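Local coordinates for protein Per a 4 allergen (Periplaneta americana, PDB 3EBW) that is a major cockroach allergen with a lipocalin beta barrel and, as in other lipocalins, probably binds small hydrophobic ligands, at residues W22-R27 with S31-F36; F96-D101 with Y105-G110. One frame throughout, in Å; residues are numbered along the deposited sequence.

Overall arrangement
Both contacts lie in one lipocalin-like barrel, with their centres about 15 Å apart, and both are largely buried. Contact 1 joins the end of strand 20-27 to the loop that follows it. Its chemistry is ionic: one arginine meets acidic side chains and a backbone carbonyl. Contact 2 is a beta hairpin of the barrel wall and lies nearer the centre of the chain. It is held by backbone hydrogen bonds and apolar packing, and it buries more surface, 525 against 187 Å². The same sheet serves both, because strand 119-125 pairs with strands 20-27 and 106-112. W22 of contact 1 also packs directly on S106 of contact 2.

Contact 1. Residues W22-R27 with S31-F36; sequences WYELFR and SDEEDF
R27 reaches from the end of strand 20-27 to E33 and F36 in the following loop. Its CB and CG lead off the strand, CG lying between the backbone N and the carbonyl carbon (chi1 70°). CD is the first atom to meet the loop, 3.3 Å from E33 OE2. The chain then bends at chi3 (98°), which swings the guanidinium past the E33 carboxylate. R27 NE forms a salt bridge with E33 OE2 at 3.4 Å. That oxygen lies well out of the guanidinium plane, so the attraction is between charges and no N-H points at it. E33 CG sits over one face, toward the rim. At the edge, R27 NH2 donates to F36 O, 2.5 Å away, with an N-H...O angle of 161°. The F36 carbonyl takes this bond from above its own plane. NH1 comes close to E33 O at an angle too poor for a hydrogen bond, and forms a salt bridge with E153. A bound polyether, probably from the crystallisation liquor, lies next to the E24 side chain. The salt-bridge network of E24, R27 and E33, in which the place of E24 OE1 is less sure, ties the first barrel strand to the long loop that follows it in the lipocalin fold.

Contact 2. Residues F96-D101 with Y105-G110; sequences FMVGTD and YSIVAG. Unlike the reference sequence in segment 96-101: V98 (reference Ile).
F96-D101 and Y105-G110 run antiparallel at 176°, their strand axes 4.7 Å apart at closest, as the two arms of a beta hairpin in the lipocalin barrel. F96 and A109 form a hydrogen-bonded pair, with F96 N donating to A109 O at 2.8 Å and A109 N returning the bond to F96 O. G99 and I107 make a second such pair, in which I107 N to G99 O is 2.7 Å. V98 and G99 both face I107, a classic beta bulge.

The V98 side chain points toward the other strand and packs on I107 and A109. Its CG1 stands anti to the backbone N (chi1 176°) and meets I107 CG1. CG2 lies beside the backbone N instead and touches A109 CB at 3.9 Å. I107 continues outward onto L142 of helix 132-142, so this face joins the barrel wall to the helix. On the other face the selenium of M97, a selenomethionine, rests against V108 CG2 at 3.7 Å. F81 of the neighbouring strand packs on both residues, and a bound polyether, probably from the crystallisation liquor, lies close to V108.

Near the turn the contact becomes more polar. T100 CA stands over one face of the Y105 ring in a CH-pi contact, 4.2 Å from the ring centroid. D101 lies obliquely against the CD1 and CE1 atoms of this ring, its carboxylate plane turned 63° from it. D101 OD2 accepts from Q103 N in the turn, and only weakly from Y105 N. T100 OG1, which also bonds to Y102 N, donates to Y105 O at 3.0 Å and meets that oxygen on a lone pair in the carbonyl plane.

Contact 1. Residues W22-R27 with S31-F36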
loop_
_atom_site.group_PDB
_atom_site.type_symbol
_atom_site.label_atom_id
_atom_site.label_comp_id
_atom_site.label_asym_id
_atom_site.label_seq_id
_atom_site.Cartn_x
_atom_site.Cartn_y
_atom_site.Cartn_z
ATOM N N TRP A 22 15.249 -2.817 -16.344
ATOM C CA TRP A 22 15.159 -2.360 -14.976
ATOM C C TRP A 22 14.133 -3.170 -14.181
ATOM O O TRP A 22 12.955 -3.211 -14.527
ATOM C CB TRP A 22 14.782 -0.884 -14.942
ATOM C CG TRP A 22 15.814 0.032 -15.478
ATOM C CD1 TRP A 22 15.925 0.479 -16.763
ATOM C CD2 TRP A 22 16.915 0.605 -14.757
ATOM N NE1 TRP A 22 17.025 1.296 -16.886
ATOM C CE2 TRP A 22 17.650 1.391 -15.673
ATOM C CE3 TRP A 22 17.352 0.534 -13.424
ATOM C CZ2 TRP A 22 18.798 2.090 -15.307
ATOM C CZ3 TRP A 22 18.502 1.235 -13.058
ATOM C CH2 TRP A 22 19.208 2.003 -14.000
ATOM N N TYR A 23 14.589 -3.828 -13.124
ATOM C CA TYR A 23 13.680 -4.596 -12.282
ATOM C C TYR A 23 13.068 -3.679 -11.218
ATOM O O TYR A 23 13.760 -2.863 -10.603
ATOM C CB TYR A 23 14.416 -5.764 -11.602
ATOM C CG TYR A 23 14.952 -6.797 -12.570
ATOM C CD1 TYR A 23 14.101 -7.528 -13.393
ATOM C CD2 TYR A 23 16.323 -7.003 -12.701
ATOM C CE1 TYR A 23 14.615 -8.426 -14.323
ATOM C CE2 TYR A 23 16.838 -7.900 -13.629
ATOM C CZ TYR A 23 15.988 -8.596 -14.429
ATOM O OH TYR A 23 16.529 -9.445 -15.352
ATOM N N GLU A 24 11.765 -3.803 -11.018
ATOM C CA GLU A 24 11.087 -2.983 -10.022
ATOM C C GLU A 24 11.282 -3.639 -8.653
ATOM O O GLU A 24 10.688 -4.663 -8.373
ATOM C CB GLU A 24 9.604 -2.865 -10.372
ATOM C CG GLU A 24 8.792 -2.062 -9.392
ATOM C CD GLU A 24 7.472 -1.602 -9.988
ATOM O OE1 GLU A 24 6.578 -1.195 -9.220
ATOM O OE2 GLU A 24 7.327 -1.644 -11.234
ATOM N N LEU A 25 12.129 -3.058 -7.813
ATOM C CA LEU A 25 12.393 -3.649 -6.512
ATOM C C LEU A 25 11.526 -3.171 -5.360
ATOM O O LEU A 25 11.296 -3.919 -4.415
ATOM C CB LEU A 25 13.861 -3.487 -6.169
ATOM C CG LEU A 25 14.761 -4.075 -7.255
ATOM C CD1 LEU A 25 16.220 -4.117 -6.751
ATOM C CD2 LEU A 25 14.250 -5.461 -7.660
ATOM N N PHE A 26 11.066 -1.926 -5.417
ATOM C CA PHE A 26 10.175 -1.399 -4.394
ATOM C C PHE A 26 9.204 -0.506 -5.127
ATOM O O PHE A 26 9.515 -0.032 -6.213
ATOM C CB PHE A 26 10.932 -0.583 -3.361
ATOM C CG PHE A 26 11.993 -1.345 -2.670
ATOM C CD1 PHE A 26 13.168 -1.656 -3.323
ATOM C CD2 PHE A 26 11.822 -1.764 -1.365
ATOM C CE1 PHE A 26 14.164 -2.377 -2.679
ATOM C CE2 PHE A 26 12.805 -2.481 -0.714
ATOM C CZ PHE A 26 13.977 -2.793 -1.364
ATOM N N ARG A 27 8.034 -0.279 -4.547
ATOM C CA ARG A 27 7.037 0.565 -5.183
ATOM C C ARG A 27 6.063 1.081 -4.146
ATOM O O ARG A 27 5.877 0.462 -3.100
ATOM C CB ARG A 27 6.235 -0.226 -6.216
ATOM C CG ARG A 27 5.313 -1.260 -5.574
ATOM C CD ARG A 27 4.257 -1.810 -6.507
ATOM N NE ARG A 27 4.639 -3.098 -7.082
ATOM C CZ ARG A 27 3.890 -4.198 -7.032
ATOM N NH1 ARG A 27 2.706 -4.186 -6.431
ATOM N NH2 ARG A 27 4.330 -5.318 -7.581
ATOM N N SER A 31 -3.524 -0.010 -5.858
ATOM C CA SER A 31 -4.439 -0.993 -6.415
ATOM C C SER A 31 -3.942 -1.569 -7.733
ATOM O O SER A 31 -3.321 -2.625 -7.741
ATOM C CB SER A 31 -5.820 -0.370 -6.600
ATOM O OG SER A 31 -5.727 0.844 -7.319
ATOM N N ASP A 32 -4.215 -0.900 -8.850
ATOM C CA ASP A 32 -3.748 -1.407 -10.136
ATOM C C ASP A 32 -2.228 -1.586 -10.135
ATOM O O ASP A 32 -1.493 -0.678 -10.476
ATOM C CB ASP A 32 -4.201 -0.480 -11.282
ATOM C CG ASP A 32 -3.682 0.938 -11.148
ATOM O OD1 ASP A 32 -2.540 1.200 -11.575
ATOM O OD2 ASP A 32 -4.420 1.791 -10.616
ATOM N N GLU A 33 -1.790 -2.780 -9.748
ATOM C CA GLU A 33 -0.385 -3.175 -9.642
ATOM C C GLU A 33 -0.269 -4.141 -8.447
ATOM O O GLU A 33 0.827 -4.652 -8.126
ATOM C CB GLU A 33 0.513 -1.952 -9.423
ATOM C CG GLU A 33 2.002 -2.245 -9.340
ATOM C CD GLU A 33 2.847 -1.031 -9.722
ATOM O OE1 GLU A 33 2.230 0.012 -10.005
ATOM O OE2 GLU A 33 4.106 -1.110 -9.746
ATOM N N GLU A 34 -1.431 -4.392 -7.825
ATOM C CA GLU A 34 -1.619 -5.263 -6.657
ATOM C C GLU A 34 -1.169 -6.696 -6.841
ATOM O O GLU A 34 -0.511 -7.262 -5.955
ATOM C CB GLU A 34 -3.096 -5.305 -6.284
ATOM C CG GLU A 34 -3.467 -4.644 -4.986
ATOM C CD GLU A 34 -4.953 -4.692 -4.764
ATOM O OE1 GLU A 34 -5.456 -5.770 -4.402
ATOM O OE2 GLU A 34 -5.626 -3.663 -4.972
ATOM N N ASP A 35 -1.590 -7.280 -7.973
ATOM C CA ASP A 35 -1.280 -8.661 -8.366
ATOM C C ASP A 35 0.200 -8.873 -8.631
ATOM O O ASP A 35 0.872 -9.600 -7.911
ATOM C CB ASP A 35 -2.062 -9.045 -9.624
ATOM C CG ASP A 35 -3.479 -9.471 -9.319
ATOM O OD1 ASP A 35 -4.283 -9.616 -10.268
ATOM O OD2 ASP A 35 -3.786 -9.671 -8.125
ATOM N N PHE A 36 0.708 -8.226 -9.667
ATOM C CA PHE A 36 2.113 -8.354 -10.026
ATOM C C PHE A 36 2.968 -8.411 -8.775
ATOM O O PHE A 36 3.012 -7.458 -8.005
ATOM C CB PHE A 36 2.516 -7.176 -10.899
ATOM C CG PHE A 36 1.441 -6.754 -11.829
ATOM C CD1 PHE A 36 0.692 -7.708 -12.507
ATOM C CD2 PHE A 36 1.136 -5.425 -11.992
ATOM C CE1 PHE A 36 -0.354 -7.352 -13.334
ATOM C CE2 PHE A 36 0.087 -5.055 -12.824
ATOM C CZ PHE A 36 -0.667 -6.033 -13.496
#

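Contact 2. Residues F96-D101 with Y105-G110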
loop_
_atom_site.group_PDB
_atom_site.type_symbol
_atom_site.label_atom_id
_atom_site.label_comp_id
_atom_site.label_asym_id
_atom_site.label_seq_id
_atom_site.Cartn_x
_atom_site.Cartn_y
_atom_site.Cartn_z
ATOM N N PHE A 96 8.252 11.601 -13.866
ATOM C CA PHE A 96 9.396 12.384 -13.386
ATOM C C PHE A 96 10.557 11.496 -13.002
ATOM O O PHE A 96 10.382 10.559 -12.278
ATOM C CB PHE A 96 8.983 13.214 -12.178
ATOM C CG PHE A 96 7.936 14.218 -12.492
ATOM C CD1 PHE A 96 8.256 15.565 -12.601
ATOM C CD2 PHE A 96 6.634 13.813 -12.772
ATOM C CE1 PHE A 96 7.288 16.486 -12.994
ATOM C CE2 PHE A 96 5.667 14.725 -13.165
ATOM C CZ PHE A 96 5.993 16.063 -13.276
HETATM N N MSE A 97 11.752 11.796 -13.486
HETATM C CA MSE A 97 12.906 10.999 -13.147
HETATM C C MSE A 97 13.459 11.589 -11.875
HETATM O O MSE A 97 14.236 12.520 -11.928
HETATM C CB MSE A 97 13.947 11.110 -14.237
HETATM C CG MSE A 97 15.197 10.368 -13.921
HETATM SE SE MSE A 97 14.790 8.508 -13.607
HETATM C CE MSE A 97 14.951 7.832 -15.423
ATOM N N VAL A 98 13.061 11.061 -10.725
ATOM C CA VAL A 98 13.536 11.581 -9.446
ATOM C C VAL A 98 15.033 11.400 -9.180
ATOM O O VAL A 98 15.662 12.252 -8.542
ATOM C CB VAL A 98 12.749 10.947 -8.309
ATOM C CG1 VAL A 98 13.289 11.398 -6.955
ATOM C CG2 VAL A 98 11.288 11.303 -8.468
ATOM N N GLY A 99 15.607 10.301 -9.663
ATOM C CA GLY A 99 17.022 10.073 -9.452
ATOM C C GLY A 99 17.554 8.762 -9.999
ATOM O O GLY A 99 16.971 7.702 -9.783
ATOM N N THR A 100 18.675 8.819 -10.707
ATOM C CA THR A 100 19.261 7.602 -11.244
ATOM C C THR A 100 20.747 7.714 -11.621
ATOM O O THR A 100 21.267 8.802 -11.848
ATOM C CB THR A 100 18.493 7.130 -12.467
ATOM O OG1 THR A 100 19.063 5.897 -12.912
ATOM C CG2 THR A 100 18.585 8.163 -13.599
ATOM N N ASP A 101 21.428 6.579 -11.679
ATOM C CA ASP A 101 22.826 6.565 -12.059
ATOM C C ASP A 101 22.939 5.717 -13.319
ATOM O O ASP A 101 24.024 5.297 -13.714
ATOM C CB ASP A 101 23.687 5.977 -10.940
ATOM C CG ASP A 101 23.538 4.474 -10.807
ATOM O OD1 ASP A 101 24.259 3.901 -9.967
ATOM O OD2 ASP A 101 22.721 3.861 -11.526
ATOM N N TYR A 105 20.613 1.840 -9.642
ATOM C CA TYR A 105 19.365 2.238 -9.006
ATOM C C TYR A 105 18.656 3.224 -9.935
ATOM O O TYR A 105 19.291 3.854 -10.771
ATOM C CB TYR A 105 19.636 2.896 -7.661
ATOM C CG TYR A 105 20.135 4.312 -7.751
ATOM C CD1 TYR A 105 21.446 4.591 -8.124
ATOM C CD2 TYR A 105 19.294 5.378 -7.451
ATOM C CE1 TYR A 105 21.912 5.897 -8.193
ATOM C CE2 TYR A 105 19.743 6.689 -7.516
ATOM C CZ TYR A 105 21.056 6.947 -7.889
ATOM O OH TYR A 105 21.498 8.253 -7.962
ATOM N N SER A 106 17.346 3.364 -9.788
ATOM C CA SER A 106 16.583 4.250 -10.642
ATOM C C SER A 106 15.268 4.626 -10.013
ATOM O O SER A 106 14.323 3.850 -10.109
ATOM C CB SER A 106 16.279 3.553 -11.965
ATOM O OG SER A 106 15.053 4.028 -12.511
ATOM N N ILE A 107 15.159 5.793 -9.392
ATOM C CA ILE A 107 13.869 6.127 -8.810
ATOM C C ILE A 107 13.039 7.073 -9.715
ATOM O O ILE A 107 13.374 8.226 -9.921
ATOM C CB ILE A 107 14.015 6.609 -7.267
ATOM C CG1 ILE A 107 13.392 7.964 -7.050
ATOM C CG2 ILE A 107 15.476 6.568 -6.777
ATOM C CD1 ILE A 107 11.916 7.942 -7.072
ATOM N N VAL A 108 11.966 6.515 -10.283
ATOM C CA VAL A 108 11.024 7.183 -11.180
ATOM C C VAL A 108 9.726 7.411 -10.430
ATOM O O VAL A 108 9.478 6.728 -9.451
ATOM C CB VAL A 108 10.708 6.294 -12.409
ATOM C CG1 VAL A 108 9.381 6.692 -13.044
ATOM C CG2 VAL A 108 11.776 6.439 -13.434
ATOM N N ALA A 109 8.884 8.338 -10.886
ATOM C CA ALA A 109 7.630 8.611 -10.193
ATOM C C ALA A 109 6.593 9.303 -11.068
ATOM O O ALA A 109 6.930 10.127 -11.896
ATOM C CB ALA A 109 7.894 9.447 -8.947
ATOM N N GLY A 110 5.325 8.958 -10.868
ATOM C CA GLY A 110 4.258 9.549 -11.644
ATOM C C GLY A 110 2.976 9.472 -10.855
ATOM O O GLY A 110 2.991 9.379 -9.635
#